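Long-range contact in citrate synthase (Metallosphaera sedula, PDB 6ABX), which probably catalyses the condensation of oxaloacetate with acetyl-CoA and water to give citrate and CoA, feeding the tricarboxylic acid cycle: residues Asp63-Ser75 with Glu141-Leu153. Residues are numbered along the deposited sequence; the frame is centred on the assembly and turned at random.
Sequences DFKSRLAEERSIS and EPDPSLSHSENFL
The carbonyl oxygen of Leu146 is gripped by two nitrogens of one guanidinium: Arg72 NH1 and NH2 each donate to Leu146 O at 2.9 Å, an end-on fork in which the acceptor lies in the guanidinium plane. Both N-H...O angles are 145°, bent because one oxygen serves two donors. The contact ties the type I turn, Ala69 to Arg72, that ends helix 58-69 to the loop leading into helix 148-157, within the largely helical citrate synthase fold. Arg72 reaches across with its chain extended from CG to NE. On the way its CB packs on the Pro142 ring, 3.7 Å from Pro142 CB. Asn151 lies over one face of the guanidinium, its amide plane only 13° from parallel and its CB 3.5 Å from Arg72 NH1. Asn151, in the first turn of helix 148-157 and with its CG standing opposite the backbone N, directs OD1 to the preceding loop, where Asp143 N donates to it almost straight, at 174° and 2.9 Å; the residue thus holds the loop and flanks the arginine. An Asx turn stiffens the same loop, Asp143 OD1 accepting from both N and OG of Ser145, while Asp143 OD2 forms a salt bridge with Arg160. Replacing Arg72 with a leucine would probably leave the Leu146 carbonyl without its two donors and weaken the tie between turn and loop. At the end of helix 58-69, Ala69 CB rests 3.4 Å from Pro144 O, and the bent side chain of Glu70 lays OE1 beside Pro144 CB. The start of helix 148-157 is also fixed from helix 43-52, where Glu44 accepts from His148 N. At the guanidinium edge, a water accepts from Arg72 NE at 3.2 Å and is hydrogen-bonded to His148 ND1.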
# COMPACT_ATOMS: atom_id res chain seq x y z
N ASP A 63 15.63 25.08 -13.91
CA ASP A 63 15.10 24.03 -14.77
C ASP A 63 14.10 23.15 -14.00
O ASP A 63 13.09 22.75 -14.52
CB ASP A 63 16.21 23.15 -15.36
CG ASP A 63 17.03 23.89 -16.40
OD1 ASP A 63 16.66 25.04 -16.71
OD2 ASP A 63 18.01 23.30 -16.87
N PHE A 64 14.45 22.78 -12.76
CA PHE A 64 13.70 21.84 -11.94
C PHE A 64 12.38 22.47 -11.52
O PHE A 64 11.32 21.77 -11.56
CB PHE A 64 14.51 21.46 -10.71
CG PHE A 64 13.85 20.50 -9.77
CD1 PHE A 64 13.59 19.17 -10.13
CD2 PHE A 64 13.47 20.93 -8.52
CE1 PHE A 64 13.03 18.29 -9.21
CE2 PHE A 64 12.87 20.07 -7.62
CZ PHE A 64 12.66 18.75 -7.97
N LYS A 65 12.43 23.76 -11.14
CA LYS A 65 11.18 24.53 -10.76
C LYS A 65 10.21 24.53 -11.94
O LYS A 65 9.04 24.28 -11.79
CB LYS A 65 11.50 25.98 -10.38
CG LYS A 65 12.07 26.14 -8.99
CD LYS A 65 12.71 27.50 -8.81
CE LYS A 65 11.76 28.67 -8.86
NZ LYS A 65 12.53 29.94 -8.81
N SER A 66 10.75 24.70 -13.15
CA SER A 66 9.94 24.67 -14.39
C SER A 66 9.34 23.30 -14.64
O SER A 66 8.19 23.20 -14.99
CB SER A 66 10.74 25.12 -15.58
OG SER A 66 11.02 26.49 -15.45
N ARG A 67 10.12 22.25 -14.43
CA ARG A 67 9.68 20.94 -14.65
C ARG A 67 8.51 20.60 -13.74
O ARG A 67 7.54 20.02 -14.22
CB ARG A 67 10.80 19.95 -14.46
CG ARG A 67 10.37 18.53 -14.80
CD ARG A 67 11.49 17.54 -14.70
NE ARG A 67 11.01 16.24 -15.14
CZ ARG A 67 11.72 15.13 -15.06
NH1 ARG A 67 12.94 15.17 -14.54
NH2 ARG A 67 11.19 14.00 -15.51
N LEU A 68 8.64 20.89 -12.44
CA LEU A 68 7.51 20.66 -11.52
C LEU A 68 6.28 21.48 -11.94
O LEU A 68 5.15 20.91 -12.05
CB LEU A 68 7.91 21.02 -10.08
CG LEU A 68 8.61 19.94 -9.25
CD1 LEU A 68 9.27 20.56 -8.03
CD2 LEU A 68 7.62 18.88 -8.85
N ALA A 69 6.47 22.76 -12.19
CA ALA A 69 5.36 23.69 -12.43
C ALA A 69 4.55 23.24 -13.65
O ALA A 69 3.32 23.39 -13.70
CB ALA A 69 5.89 25.09 -12.59
N GLU A 70 5.25 22.71 -14.67
CA GLU A 70 4.61 22.28 -15.89
C GLU A 70 4.00 20.85 -15.80
O GLU A 70 3.42 20.39 -16.80
CB GLU A 70 5.61 22.36 -17.05
CG GLU A 70 6.05 23.75 -17.37
CD GLU A 70 5.01 24.73 -17.91
OE1 GLU A 70 5.29 25.94 -17.86
OE2 GLU A 70 3.95 24.27 -18.43
N GLU A 71 3.95 20.21 -14.61
CA GLU A 71 3.43 18.87 -14.46
C GLU A 71 2.23 18.82 -13.49
O GLU A 71 1.80 17.75 -13.07
CB GLU A 71 4.52 17.92 -13.99
CG GLU A 71 5.61 17.80 -15.02
CD GLU A 71 5.45 16.69 -16.02
OE1 GLU A 71 6.44 16.50 -16.74
OE2 GLU A 71 4.36 15.99 -16.04
N ARG A 72 1.66 19.98 -13.22
CA ARG A 72 0.62 20.16 -12.16
C ARG A 72 -0.82 19.81 -12.57
O ARG A 72 -1.66 19.68 -11.65
CB ARG A 72 0.63 21.59 -11.64
CG ARG A 72 1.85 21.94 -10.81
CD ARG A 72 1.83 23.42 -10.51
NE ARG A 72 2.98 23.85 -9.77
CZ ARG A 72 3.47 25.07 -9.75
NH1 ARG A 72 2.78 26.07 -10.30
NH2 ARG A 72 4.62 25.29 -9.13
N SER A 73 -1.12 19.71 -13.87
CA SER A 73 -2.50 19.50 -14.36
C SER A 73 -2.94 18.07 -14.09
O SER A 73 -2.09 17.16 -14.20
CB SER A 73 -2.65 19.73 -15.86
OG SER A 73 -2.44 21.07 -16.12
N ILE A 74 -4.23 17.91 -13.81
CA ILE A 74 -4.79 16.59 -13.63
C ILE A 74 -5.74 16.26 -14.78
O ILE A 74 -6.38 17.15 -15.37
CB ILE A 74 -5.45 16.46 -12.25
CG1 ILE A 74 -6.52 17.54 -12.03
CG2 ILE A 74 -4.40 16.48 -11.15
CD1 ILE A 74 -7.29 17.40 -10.71
N SER A 75 -5.91 14.96 -15.00
CA SER A 75 -6.77 14.47 -16.08
C SER A 75 -8.23 14.80 -15.82
O SER A 75 -8.65 15.03 -14.69
CB SER A 75 -6.59 13.00 -16.31
OG SER A 75 -7.06 12.23 -15.20
N GLU A 141 -7.41 26.42 -11.62
CA GLU A 141 -6.40 25.58 -12.26
C GLU A 141 -5.04 26.07 -11.82
O GLU A 141 -4.79 27.25 -11.58
CB GLU A 141 -6.53 25.60 -13.78
CG GLU A 141 -7.70 24.76 -14.27
CD GLU A 141 -7.88 24.75 -15.78
OE1 GLU A 141 -6.88 24.50 -16.50
OE2 GLU A 141 -9.00 24.99 -16.24
N PRO A 142 -4.03 25.16 -11.80
CA PRO A 142 -2.69 25.58 -11.44
C PRO A 142 -2.13 26.63 -12.40
O PRO A 142 -2.42 26.59 -13.61
CB PRO A 142 -1.81 24.32 -11.54
CG PRO A 142 -2.71 23.22 -12.03
CD PRO A 142 -4.14 23.74 -12.07
N ASP A 143 -1.32 27.50 -11.81
CA ASP A 143 -0.66 28.59 -12.53
C ASP A 143 0.83 28.27 -12.57
O ASP A 143 1.54 28.37 -11.57
CB ASP A 143 -0.95 29.95 -11.92
CG ASP A 143 -0.27 31.12 -12.61
OD1 ASP A 143 0.62 30.88 -13.49
OD2 ASP A 143 -0.68 32.26 -12.33
N PRO A 144 1.33 27.83 -13.74
CA PRO A 144 2.70 27.37 -13.86
C PRO A 144 3.75 28.49 -13.79
O PRO A 144 4.91 28.18 -13.53
CB PRO A 144 2.68 26.56 -15.17
CG PRO A 144 1.61 27.22 -15.96
CD PRO A 144 0.55 27.66 -14.98
N SER A 145 3.34 29.76 -13.69
CA SER A 145 4.26 30.85 -13.41
C SER A 145 4.56 31.00 -11.92
O SER A 145 5.47 31.74 -11.54
CB SER A 145 3.73 32.17 -13.97
OG SER A 145 2.64 32.62 -13.19
N LEU A 146 3.81 30.30 -11.06
CA LEU A 146 3.97 30.42 -9.65
C LEU A 146 4.81 29.26 -9.12
O LEU A 146 4.69 28.19 -9.61
CB LEU A 146 2.58 30.42 -8.99
CG LEU A 146 1.64 31.56 -9.37
CD1 LEU A 146 0.32 31.42 -8.60
CD2 LEU A 146 2.33 32.88 -9.04
N SER A 147 5.55 29.53 -8.05
CA SER A 147 6.27 28.46 -7.35
C SER A 147 5.29 27.57 -6.57
O SER A 147 4.12 27.83 -6.48
CB SER A 147 7.33 29.02 -6.46
OG SER A 147 8.39 29.51 -7.31
N HIS A 148 5.81 26.44 -6.10
CA HIS A 148 4.96 25.36 -5.57
C HIS A 148 4.02 25.90 -4.50
O HIS A 148 2.83 25.59 -4.55
CB HIS A 148 5.82 24.22 -5.05
CG HIS A 148 5.05 23.12 -4.44
ND1 HIS A 148 4.64 22.04 -5.17
CD2 HIS A 148 4.59 22.95 -3.17
CE1 HIS A 148 3.99 21.21 -4.36
NE2 HIS A 148 3.93 21.74 -3.14
N SER A 149 4.58 26.51 -3.45
CA SER A 149 3.75 26.88 -2.28
C SER A 149 2.83 28.07 -2.63
O SER A 149 1.67 28.09 -2.19
CB SER A 149 4.64 27.17 -1.10
OG SER A 149 5.36 26.00 -0.72
N GLU A 150 3.34 29.00 -3.43
CA GLU A 150 2.50 30.15 -3.85
C GLU A 150 1.28 29.62 -4.64
O GLU A 150 0.12 30.04 -4.45
CB GLU A 150 3.29 31.17 -4.68
CG GLU A 150 2.39 32.37 -4.95
CD GLU A 150 2.97 33.63 -5.56
OE1 GLU A 150 4.19 33.61 -5.94
OE2 GLU A 150 2.17 34.63 -5.65
N ASN A 151 1.54 28.69 -5.56
CA ASN A 151 0.49 28.12 -6.37
C ASN A 151 -0.53 27.36 -5.51
O ASN A 151 -1.74 27.35 -5.82
CB ASN A 151 1.03 27.16 -7.43
CG ASN A 151 -0.07 26.59 -8.28
OD1 ASN A 151 -0.70 27.34 -9.03
ND2 ASN A 151 -0.27 25.29 -8.21
N PHE A 152 -0.06 26.63 -4.48
CA PHE A 152 -0.94 25.84 -3.65
C PHE A 152 -1.97 26.77 -2.96
O PHE A 152 -3.19 26.51 -2.99
CB PHE A 152 -0.12 25.05 -2.62
CG PHE A 152 -0.77 23.82 -2.03
CD1 PHE A 152 -2.12 23.56 -2.17
CD2 PHE A 152 -0.00 22.91 -1.34
CE1 PHE A 152 -2.69 22.42 -1.64
CE2 PHE A 152 -0.59 21.78 -0.78
CZ PHE A 152 -1.91 21.51 -0.98
N LEU A 153 -1.50 27.88 -2.44
CA LEU A 153 -2.40 28.85 -1.79
C LEU A 153 -3.31 29.53 -2.81
O LEU A 153 -4.48 29.75 -2.56
CB LEU A 153 -1.60 29.87 -1.00
CG LEU A 153 -0.89 29.32 0.24
CD1 LEU A 153 -0.04 30.40 0.88
CD2 LEU A 153 -1.88 28.75 1.22
O HOH W 1 5.03 22.09 -8.11